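Local coordinates for protein beta-galacturonidase (Eisenbergiella tayi, PDB 6NCW) that probably hydrolyses beta-galacturonides as a family 2 glycoside hydrolase, and may also have beta-glucuronidase activity, at residues P159-D164 with F253-T258; E332-R337 with S391-L396; C411-D416 with L443-Q448. One frame throughout, in Å; residues are numbered along the deposited sequence. Where two conformers were deposited one is given.

Interaction 1 (P159-D164 with F253-T258); sequences PFLRKD and FREIRT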
loop_
_atom_site.group_PDB
_atom_site.type_symbol
_atom_site.label_atom_id
_atom_site.label_comp_id
_atom_site.label_asym_id
_atom_site.label_seq_id
_atom_site.Cartn_x
_atom_site.Cartn_y
_atom_site.Cartn_z
ATOM N N PRO A 159 -18.423 -34.997 32.221
ATOM C CA PRO A 159 -17.402 -35.722 32.986
ATOM C C PRO A 159 -17.263 -35.175 34.399
ATOM O O PRO A 159 -17.525 -33.997 34.666
ATOM C CB PRO A 159 -16.122 -35.481 32.177
ATOM C CG PRO A 159 -16.346 -34.093 31.590
ATOM C CD PRO A 159 -17.836 -33.967 31.335
ATOM N N PHE A 160 -16.851 -36.065 35.311
ATOM C CA PHE A 160 -16.583 -35.748 36.711
ATOM C C PHE A 160 -15.253 -36.372 37.106
ATOM O O PHE A 160 -15.022 -37.557 36.848
ATOM C CB PHE A 160 -17.684 -36.271 37.644
ATOM C CG PHE A 160 -19.039 -35.685 37.381
ATOM C CD1 PHE A 160 -19.368 -34.421 37.851
ATOM C CD2 PHE A 160 -19.985 -36.393 36.670
ATOM C CE1 PHE A 160 -20.612 -33.874 37.618
ATOM C CE2 PHE A 160 -21.237 -35.853 36.435
ATOM C CZ PHE A 160 -21.548 -34.586 36.914
ATOM N N LEU A 161 -14.376 -35.579 37.717
ATOM C CA LEU A 161 -13.117 -36.081 38.258
ATOM C C LEU A 161 -13.326 -36.366 39.743
ATOM O O LEU A 161 -13.497 -35.439 40.543
ATOM C CB LEU A 161 -11.978 -35.092 38.038
ATOM C CG LEU A 161 -10.597 -35.599 38.475
ATOM C CD1 LEU A 161 -10.179 -36.847 37.711
ATOM C CD2 LEU A 161 -9.560 -34.513 38.315
ATOM N N ARG A 162 -13.347 -37.648 40.103
ATOM C CA ARG A 162 -13.452 -38.075 41.489
ATOM C C ARG A 162 -12.078 -38.471 42.015
ATOM O O ARG A 162 -11.108 -38.598 41.261
ATOM C CB ARG A 162 -14.434 -39.238 41.625
ATOM C CG ARG A 162 -15.845 -38.920 41.184
ATOM C CD ARG A 162 -16.301 -37.560 41.685
ATOM N NE ARG A 162 -17.731 -37.334 41.458
ATOM C CZ ARG A 162 -18.302 -36.129 41.381
ATOM N NH1 ARG A 162 -17.567 -35.018 41.488
ATOM N NH2 ARG A 162 -19.611 -36.034 41.177
ATOM N N LYS A 163 -12.005 -38.669 43.337
ATOM C CA LYS A 163 -10.749 -39.087 43.958
ATOM C C LYS A 163 -10.158 -40.318 43.282
ATOM O O LYS A 163 -8.934 -40.448 43.190
ATOM C CB LYS A 163 -10.954 -39.353 45.453
ATOM C CG LYS A 163 -10.294 -38.308 46.362
ATOM C CD LYS A 163 -10.658 -38.500 47.838
ATOM C CE LYS A 163 -9.999 -37.434 48.720
ATOM N NZ LYS A 163 -10.321 -37.583 50.173
ATOM N N ASP A 164 -10.996 -41.212 42.769
ATOM C CA ASP A 164 -10.516 -42.451 42.171
ATOM C C ASP A 164 -10.502 -42.425 40.641
ATOM O O ASP A 164 -10.242 -43.460 40.018
ATOM C CB ASP A 164 -11.352 -43.631 42.681
ATOM C CG ASP A 164 -12.845 -43.391 42.547
ATOM O OD1 ASP A 164 -13.527 -44.198 41.868
ATOM O OD2 ASP A 164 -13.332 -42.386 43.113
ATOM N N PHE A 253 -12.702 -35.751 28.405
ATOM C CA PHE A 253 -12.743 -35.868 29.866
ATOM C C PHE A 253 -11.808 -34.811 30.450
ATOM O O PHE A 253 -10.594 -35.012 30.528
ATOM C CB PHE A 253 -12.347 -37.278 30.315
ATOM C CG PHE A 253 -13.431 -38.323 30.110
ATOM C CD1 PHE A 253 -14.254 -38.711 31.163
ATOM C CD2 PHE A 253 -13.621 -38.925 28.866
ATOM C CE1 PHE A 253 -15.256 -39.671 30.977
ATOM C CE2 PHE A 253 -14.624 -39.877 28.673
ATOM C CZ PHE A 253 -15.440 -40.249 29.731
ATOM N N ARG A 254 -12.365 -33.666 30.839
ATOM C CA ARG A 254 -11.596 -32.646 31.536
ATOM C C ARG A 254 -12.489 -31.970 32.560
ATOM O O ARG A 254 -13.706 -31.887 32.387
ATOM C CB ARG A 254 -11.008 -31.596 30.571
ATOM C CG ARG A 254 -12.039 -30.910 29.658
ATOM C CD ARG A 254 -12.427 -29.585 30.223
ATOM N NE ARG A 254 -13.531 -28.937 29.521
ATOM C CZ ARG A 254 -14.790 -28.940 29.944
ATOM N NH1 ARG A 254 -15.123 -29.588 31.053
ATOM N NH2 ARG A 254 -15.714 -28.284 29.262
ATOM N N GLU A 255 -11.870 -31.466 33.619
ATOM C CA GLU A 255 -12.572 -30.709 34.643
ATOM C C GLU A 255 -12.184 -29.240 34.541
ATOM O O GLU A 255 -11.002 -28.912 34.409
ATOM C CB GLU A 255 -12.247 -31.240 36.042
ATOM C CG GLU A 255 -12.991 -30.524 37.145
ATOM C CD GLU A 255 -12.570 -31.000 38.545
ATOM O OE1 GLU A 255 -13.369 -31.723 39.184
ATOM O OE2 GLU A 255 -11.441 -30.664 38.992
ATOM N N ILE A 256 -13.173 -28.360 34.618
ATOM C CA ILE A 256 -12.923 -26.933 34.694
ATOM C C ILE A 256 -13.647 -26.420 35.930
ATOM O O ILE A 256 -14.860 -26.610 36.069
ATOM C CB ILE A 256 -13.369 -26.186 33.423
ATOM C CG1 ILE A 256 -13.064 -24.703 33.564
ATOM C CG2 ILE A 256 -14.848 -26.368 33.142
ATOM C CD1 ILE A 256 -11.603 -24.412 33.448
ATOM N N ARG A 257 -12.900 -25.825 36.852
ATOM C CA ARG A 257 -13.511 -25.229 38.032
ATOM C C ARG A 257 -12.629 -24.082 38.496
ATOM O O ARG A 257 -11.457 -23.992 38.124
ATOM C CB ARG A 257 -13.726 -26.262 39.155
ATOM C CG ARG A 257 -12.496 -27.042 39.542
ATOM C CD ARG A 257 -12.753 -28.062 40.672
ATOM N NE ARG A 257 -11.490 -28.687 41.062
ATOM C CZ ARG A 257 -10.755 -28.314 42.109
ATOM N NH1 ARG A 257 -11.164 -27.325 42.903
ATOM N NH2 ARG A 257 -9.606 -28.934 42.364
ATOM N N THR A 258 -13.210 -23.191 39.297
ATOM C CA THR A 258 -12.447 -22.144 39.954
ATOM C C THR A 258 -12.281 -22.485 41.426
ATOM O O THR A 258 -13.150 -23.103 42.048
ATOM C CB THR A 258 -13.115 -20.773 39.821
ATOM O OG1 THR A 258 -14.401 -20.803 40.457
ATOM C CG2 THR A 258 -13.289 -20.406 38.363
HETATM O O HOH W 1 -15.494 -32.947 38.489
#

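Interaction 2 (E332-R337 with S391-L396); sequences EENHAR and SEQYEL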
loop_
_atom_site.group_PDB
_atom_site.type_symbol
_atom_site.label_atom_id
_atom_site.label_comp_id
_atom_site.label_asym_id
_atom_site.label_seq_id
_atom_site.Cartn_x
_atom_site.Cartn_y
_atom_site.Cartn_z
ATOM N N GLU A 332 -16.764 -18.965 25.034
ATOM C CA GLU A 332 -17.869 -18.680 24.131
ATOM C C GLU A 332 -18.893 -17.811 24.852
ATOM O O GLU A 332 -19.184 -18.036 26.028
ATOM C CB GLU A 332 -18.521 -19.964 23.594
ATOM C CG GLU A 332 -19.604 -19.682 22.555
ATOM C CD GLU A 332 -20.059 -20.901 21.737
ATOM O OE1 GLU A 332 -19.855 -20.896 20.497
ATOM O OE2 GLU A 332 -20.641 -21.852 22.314
ATOM N N GLU A 333 -19.415 -16.791 24.167
ATOM C CA GLU A 333 -20.383 -15.890 24.785
ATOM C C GLU A 333 -21.638 -15.761 23.925
ATOM O O GLU A 333 -21.629 -16.076 22.735
ATOM C CB GLU A 333 -19.776 -14.496 25.052
ATOM C CG GLU A 333 -19.203 -13.758 23.828
ATOM C CD GLU A 333 -18.414 -12.519 24.251
ATOM O OE1 GLU A 333 -18.358 -11.531 23.476
ATOM O OE2 GLU A 333 -17.837 -12.547 25.369
ATOM N N ASN A 334 -22.731 -15.305 24.550
ATOM C CA ASN A 334 -23.955 -15.045 23.809
ATOM C C ASN A 334 -23.786 -13.797 22.939
ATOM O O ASN A 334 -22.806 -13.056 23.050
ATOM C CB ASN A 334 -25.165 -14.916 24.749
ATOM C CG ASN A 334 -25.176 -13.635 25.598
ATOM O OD1 ASN A 334 -24.149 -13.006 25.867
ATOM N ND2 ASN A 334 -26.366 -13.262 26.043
ATOM N N HIS A 335 -24.738 -13.593 22.034
ATOM C CA HIS A 335 -24.602 -12.530 21.044
ATOM C C HIS A 335 -25.053 -11.207 21.653
ATOM O O HIS A 335 -26.251 -10.950 21.779
ATOM C CB HIS A 335 -25.397 -12.843 19.785
ATOM C CG HIS A 335 -25.370 -11.726 18.794
ATOM N ND1 HIS A 335 -26.362 -11.526 17.861
ATOM C CD2 HIS A 335 -24.473 -10.727 18.609
ATOM C CE1 HIS A 335 -26.070 -10.459 17.130
ATOM N NE2 HIS A 335 -24.926 -9.957 17.566
ATOM N N ALA A 336 -24.085 -10.364 22.026
ATOM C CA ALA A 336 -24.341 -9.019 22.530
ATOM C C ALA A 336 -23.025 -8.242 22.556
ATOM O O ALA A 336 -21.996 -8.796 22.953
ATOM C CB ALA A 336 -24.950 -9.069 23.934
ATOM N N ARG A 337 -23.056 -6.965 22.162
ATOM C CA ARG A 337 -21.862 -6.125 22.297
ATOM C C ARG A 337 -22.236 -4.662 22.513
ATOM O O ARG A 337 -22.817 -4.028 21.621
ATOM C CB ARG A 337 -20.943 -6.245 21.076
ATOM C CG ARG A 337 -19.690 -5.367 21.186
ATOM C CD ARG A 337 -19.300 -4.596 19.856
ATOM N NE ARG A 337 -18.340 -3.554 20.216
ATOM C CZ ARG A 337 -18.664 -2.361 20.717
ATOM N NH1 ARG A 337 -19.936 -1.997 20.855
ATOM N NH2 ARG A 337 -17.702 -1.521 21.064
ATOM N N SER A 391 -28.387 -10.782 35.928
ATOM C CA SER A 391 -28.790 -11.817 36.874
ATOM C C SER A 391 -29.629 -12.880 36.180
ATOM O O SER A 391 -29.382 -14.077 36.337
ATOM C CB SER A 391 -29.556 -11.202 38.053
ATOM O OG SER A 391 -29.734 -12.154 39.100
ATOM N N GLU A 392 -30.609 -12.453 35.379
ATOM C CA GLU A 392 -31.477 -13.399 34.686
ATOM C C GLU A 392 -30.683 -14.336 33.787
ATOM O O GLU A 392 -30.971 -15.541 33.720
ATOM C CB GLU A 392 -32.511 -12.652 33.846
ATOM C CG GLU A 392 -33.495 -11.816 34.614
ATOM C CD GLU A 392 -34.388 -11.017 33.676
ATOM O OE1 GLU A 392 -35.419 -10.459 34.128
ATOM O OE2 GLU A 392 -34.046 -10.944 32.475
ATOM N N GLN A 393 -29.694 -13.796 33.067
ATOM C CA GLN A 393 -28.983 -14.600 32.080
ATOM C C GLN A 393 -27.961 -15.512 32.742
ATOM O O GLN A 393 -27.770 -16.650 32.306
ATOM C CB GLN A 393 -28.338 -13.681 31.036
ATOM C CG GLN A 393 -29.388 -12.872 30.292
ATOM C CD GLN A 393 -28.832 -12.007 29.184
ATOM O OE1 GLN A 393 -27.786 -12.303 28.588
ATOM N NE2 GLN A 393 -29.540 -10.922 28.892
ATOM N N TYR A 394 -27.303 -15.030 33.794
ATOM C CA TYR A 394 -26.406 -15.888 34.556
ATOM C C TYR A 394 -27.148 -17.081 35.145
ATOM O O TYR A 394 -26.626 -18.205 35.141
ATOM C CB TYR A 394 -25.747 -15.080 35.672
ATOM C CG TYR A 394 -24.507 -14.298 35.288
ATOM C CD1 TYR A 394 -24.336 -12.998 35.732
ATOM C CD2 TYR A 394 -23.486 -14.873 34.536
ATOM C CE1 TYR A 394 -23.209 -12.277 35.430
ATOM C CE2 TYR A 394 -22.336 -14.148 34.221
ATOM C CZ TYR A 394 -22.211 -12.846 34.677
ATOM O OH TYR A 394 -21.087 -12.093 34.402
ATOM N N GLU A 395 -28.364 -16.852 35.677
ATOM C CA GLU A 395 -29.138 -17.961 36.236
ATOM C C GLU A 395 -29.688 -18.870 35.147
ATOM O O GLU A 395 -29.818 -20.079 35.370
ATOM C CB GLU A 395 -30.277 -17.446 37.120
ATOM C CG GLU A 395 -31.143 -18.552 37.781
ATOM C CD GLU A 395 -30.335 -19.613 38.554
ATOM O OE1 GLU A 395 -30.320 -20.792 38.116
ATOM O OE2 GLU A 395 -29.721 -19.274 39.593
ATOM N N LEU A 396 -30.003 -18.326 33.969
ATOM C CA LEU A 396 -30.364 -19.182 32.842
ATOM C C LEU A 396 -29.210 -20.116 32.474
ATOM O O LEU A 396 -29.421 -21.315 32.255
ATOM C CB LEU A 396 -30.777 -18.322 31.646
ATOM C CG LEU A 396 -31.202 -19.037 30.358
ATOM C CD1 LEU A 396 -32.420 -19.974 30.571
ATOM C CD2 LEU A 396 -31.508 -18.000 29.286
#

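Interaction 3 (C411-D416 with L443-Q448); sequences CRFKTD and LDELYQ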
loop_
_atom_site.group_PDB
_atom_site.type_symbol
_atom_site.label_atom_id
_atom_site.label_comp_id
_atom_site.label_asym_id
_atom_site.label_seq_id
_atom_site.Cartn_x
_atom_site.Cartn_y
_atom_site.Cartn_z
ATOM N N CYS A 411 -16.543 -3.314 30.656
ATOM C CA CYS A 411 -15.794 -2.073 30.489
ATOM C C CYS A 411 -16.230 -1.001 31.483
ATOM O O CYS A 411 -15.849 0.163 31.322
ATOM C CB CYS A 411 -15.928 -1.546 29.058
ATOM S SG CYS A 411 -17.615 -1.116 28.647
ATOM N N ARG A 412 -17.019 -1.362 32.504
ATOM C CA ARG A 412 -17.502 -0.407 33.504
ATOM C C ARG A 412 -16.428 -0.251 34.578
ATOM O O ARG A 412 -16.479 -0.841 35.661
ATOM C CB ARG A 412 -18.834 -0.861 34.095
ATOM C CG ARG A 412 -20.013 -0.815 33.109
ATOM C CD ARG A 412 -19.901 0.372 32.133
ATOM N NE ARG A 412 -21.161 0.653 31.447
ATOM C CZ ARG A 412 -21.411 0.397 30.164
ATOM N NH1 ARG A 412 -20.484 -0.156 29.393
ATOM N NH2 ARG A 412 -22.596 0.701 29.648
ATOM N N PHE A 413 -15.435 0.574 34.256
ATOM C CA PHE A 413 -14.228 0.746 35.057
ATOM C C PHE A 413 -14.559 1.296 36.444
ATOM O O PHE A 413 -14.800 2.495 36.596
ATOM C CB PHE A 413 -13.263 1.669 34.301
ATOM C CG PHE A 413 -11.874 1.737 34.880
ATOM C CD1 PHE A 413 -11.487 2.812 35.675
ATOM C CD2 PHE A 413 -10.939 0.759 34.588
ATOM C CE1 PHE A 413 -10.204 2.896 36.189
ATOM C CE2 PHE A 413 -9.652 0.841 35.099
ATOM C CZ PHE A 413 -9.283 1.914 35.897
ATOM N N LYS A 414 -14.604 0.412 37.447
ATOM C CA LYS A 414 -14.833 0.746 38.855
ATOM C C LYS A 414 -16.262 1.191 39.144
ATOM O O LYS A 414 -16.517 1.830 40.167
ATOM C CB LYS A 414 -13.829 1.803 39.343
ATOM C CG LYS A 414 -12.380 1.288 39.317
ATOM C CD LYS A 414 -11.346 2.388 39.396
ATOM C CE LYS A 414 -11.827 3.621 40.110
ATOM N NZ LYS A 414 -10.737 4.629 40.078
ATOM N N THR A 415 -17.207 0.837 38.270
ATOM C CA THR A 415 -18.614 1.164 38.433
ATOM C C THR A 415 -19.520 -0.033 38.170
ATOM O O THR A 415 -20.745 0.102 38.258
ATOM C CB THR A 415 -19.011 2.311 37.490
ATOM O OG1 THR A 415 -18.908 1.872 36.133
ATOM C CG2 THR A 415 -18.099 3.523 37.683
ATOM N N ASP A 416 -18.952 -1.189 37.831
ATOM C CA ASP A 416 -19.726 -2.402 37.608
ATOM C C ASP A 416 -20.384 -2.845 38.912
ATOM O O ASP A 416 -19.707 -2.976 39.935
ATOM C CB ASP A 416 -18.798 -3.502 37.075
ATOM C CG ASP A 416 -19.554 -4.637 36.367
ATOM O OD1 ASP A 416 -19.266 -4.882 35.175
ATOM O OD2 ASP A 416 -20.413 -5.304 36.996
ATOM N N LEU A 443 -3.840 -1.068 35.273
ATOM C CA LEU A 443 -4.223 -2.415 35.655
ATOM C C LEU A 443 -4.230 -2.576 37.173
ATOM O O LEU A 443 -5.135 -3.209 37.734
ATOM C CB LEU A 443 -3.271 -3.410 34.989
ATOM C CG LEU A 443 -3.503 -4.893 35.184
ATOM C CD1 LEU A 443 -4.976 -5.239 34.917
ATOM C CD2 LEU A 443 -2.582 -5.649 34.252
ATOM N N ASP A 444 -3.235 -1.998 37.855
ATOM C CA ASP A 444 -3.185 -2.081 39.315
ATOM C C ASP A 444 -4.336 -1.324 39.962
ATOM O O ASP A 444 -4.947 -1.811 40.921
ATOM C CB ASP A 444 -1.841 -1.553 39.820
ATOM C CG ASP A 444 -0.689 -2.504 39.496
ATOM O OD1 ASP A 444 -0.968 -3.648 39.050
ATOM O OD2 ASP A 444 0.485 -2.113 39.680
ATOM N N GLU A 445 -4.654 -0.139 39.452
ATOM C CA GLU A 445 -5.775 0.618 39.997
ATOM C C GLU A 445 -7.087 -0.150 39.843
ATOM O O GLU A 445 -7.894 -0.204 40.779
ATOM C CB GLU A 445 -5.862 1.980 39.313
ATOM C CG GLU A 445 -7.209 2.635 39.510
ATOM C CD GLU A 445 -7.325 4.000 38.854
ATOM O OE1 GLU A 445 -8.462 4.510 38.751
ATOM O OE2 GLU A 445 -6.288 4.574 38.461
ATOM N N LEU A 446 -7.311 -0.762 38.674
ATOM C CA LEU A 446 -8.510 -1.578 38.465
ATOM C C LEU A 446 -8.509 -2.810 39.365
ATOM O O LEU A 446 -9.529 -3.139 39.986
ATOM C CB LEU A 446 -8.614 -1.996 37.001
ATOM C CG LEU A 446 -9.736 -3.001 36.665
ATOM C CD1 LEU A 446 -11.138 -2.462 37.002
ATOM C CD2 LEU A 446 -9.654 -3.421 35.190
ATOM N N TYR A 447 -7.375 -3.508 39.447
ATOM C CA TYR A 447 -7.332 -4.753 40.214
ATOM C C TYR A 447 -7.579 -4.497 41.697
ATOM O O TYR A 447 -8.377 -5.193 42.336
ATOM C CB TYR A 447 -5.997 -5.468 40.018
ATOM C CG TYR A 447 -6.033 -6.837 40.643
ATOM C CD1 TYR A 447 -6.786 -7.860 40.070
ATOM C CD2 TYR A 447 -5.369 -7.098 41.838
ATOM C CE1 TYR A 447 -6.848 -9.110 40.644
ATOM C CE2 TYR A 447 -5.428 -8.352 42.425
ATOM C CZ TYR A 447 -6.169 -9.349 41.827
ATOM O OH TYR A 447 -6.237 -10.593 42.411
ATOM N N GLN A 448 -6.911 -3.485 42.252
ATOM C CA GLN A 448 -7.094 -3.136 43.656
ATOM C C GLN A 448 -8.540 -2.758 43.951
ATOM O O GLN A 448 -9.110 -3.205 44.948
ATOM C CB GLN A 448 -6.140 -2.001 44.029
ATOM C CG GLN A 448 -5.035 -2.407 44.987
ATOM C CD GLN A 448 -4.080 -3.449 44.415
ATOM O OE1 GLN A 448 -3.221 -3.131 43.582
ATOM N NE2 GLN A 448 -4.214 -4.699 44.875
#

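Interaction 1 (P159-D164 with F253-T258)
Pro159 and Phe253 bring their CA atoms to 5.6 Å, and two residues further on in each segment Leu161 CA and Glu255 CA lie 6.5 Å apart, yet no direct hydrogen bond joins the two segments; van der Waals contacts and one bridging water make the contact. Pro159 lies at the apolar end. Its CB reaches Phe253 CD1 at 3.9 Å, meeting the ring obliquely, and its CG sits 3.5 Å from Arg254 O. A proline suits this edge because its compact ring can pack there while lacking an N-H that would need a partner. The phenylalanine is also held by an edge-to-face contact with Phe157, and Trp166 touches both Pro159 and Leu161.

Further along the pair becomes polar. Glu255 stretches out, its CG opposite the backbone N (chi1 -178°) and the rest of the chain extended, which carries OE1 to within 3.8 Å of Leu161 CB. A water accepts the N-H of Leu161 and donates to Glu255 OE1. Glu255 OE2 takes Arg257 NE at 2.9 Å in a salt bridge, the donor coming from well above the carboxylate plane. Where the family's immunoglobulin-like sandwich adjoins the run into its TIM barrel, the chemistry implies a hydrophobic touch beside a water-mediated one, and Arg257 probably helps to fix the carboxylate that meets the water.

Interaction 2 (E332-R337 with S391-L396)
Asn334 ND2 donates to Gln393 OE1 at 3.1 Å, the one bond between the segments and a weak one, since its N-H...O angle is only 125°. It belongs to the TIM barrel: Asn334 directly follows strand 329-333, whereas Gln393 projects from helix 384-400, which comes after the neighbouring strand 370-374. The asparagine thus reaches across to the next beta-alpha unit.

An amide suits this buried place because it can donate and accept at once. While ND2 turns to the helix, OD1 accepts the stronger bond from the backbone N of Leu376, in the loop beyond strand 370-374; the backbone of Asn334 is also tied to Gly374. The side chain reaches both partners with CG lying between its backbone N and carbonyl carbon (chi1 71°). Gln393 adds one methylene of length: its extended chain passes among Cys353, Ile357 and Leu376, with OE1 turned to Asn334 ND2.

The galacturonate-binding site lies close by. Arg337, a few residues on, binds galacturonate and here bonds a glycerol through NE, and the side chain of Asn334 is about 7 Å from that of Asn377, another galacturonate-binding residue. Asn334 probably helps from a second shell, through its bond to the Leu376 loop next to Asn377. The side chains of Asn334 and Gln393 cross at about a right angle, with their amide planes turned 71° apart.

Interaction 3 (C411-D416 with L443-Q448)
Lys414 NZ and Glu445 OE1 form a salt bridge of 2.6 Å, tying the loop after strand 406-410 of the TIM barrel to helix 439-453, which follows the next strand, 425-428. The ammonium approaches OE1 on the anti side of the carboxylate, 22° out of its plane. Glu445 OE1 also lies at the edge of the Phe413 ring, near its plane and 3.5 Å from Phe413 CE1, where the slightly positive C-H rim is a favourable neighbour for a carboxylate oxygen. Toward Leu446 the contact is apolar: Phe413 CE2 meets Leu446 CB at 3.6 Å, obliquely, and Phe413 CD2 comes within 4.0 Å of Leu446 CD1. Phenylalanine suits both the charged Glu445 and the apolar Leu446, its neighbour in the helix.

Torsions account for these reaches. Glu445, exposed on the helix, runs out extended to reach NZ, whereas Lys414 bends at chi3 (27°), swinging CE and NZ toward the carboxylate; its CG meanwhile rests over one face of the Phe413 ring. Tyr442, from the same helix, stacks with that ring, and Leu446 leans on Tyr427 of the strand between.

Outermost is the loop itself. Arg412 is the centre of an inverse gamma turn, closed by a weak bond from Phe413 N to Cys411 O, which probably helps to present the ring, and Tyr427 OH is hydrogen-bonded to Arg412 O. Asp416, gripped by Ser381 and Ser410 through OD1, anchors the far end through OD2 as well, which accepts the backbone N of Cys418.

In the fold
The three interactions follow one another in series along the chain, each closing before the next opens. Interaction 1 lies on the periphery, about 23 Å from the chain centre, where strand 150-162 of the sandwich meets the segment leading into strand 256-259. Interactions 1 and 2 reach the same mixed sheet, with centres 24 Å apart. Interactions 2 and 3 both belong to the TIM barrel, their centres 21 Å and their nearest atoms about 7 Å apart; each couples a loop following one strand to the helix following the next. Interaction 2 lies beside the galacturonate-binding residues and interaction 3 farther out, so they mark three separate places: the domain junction, the surroundings of the active site and the barrel periphery.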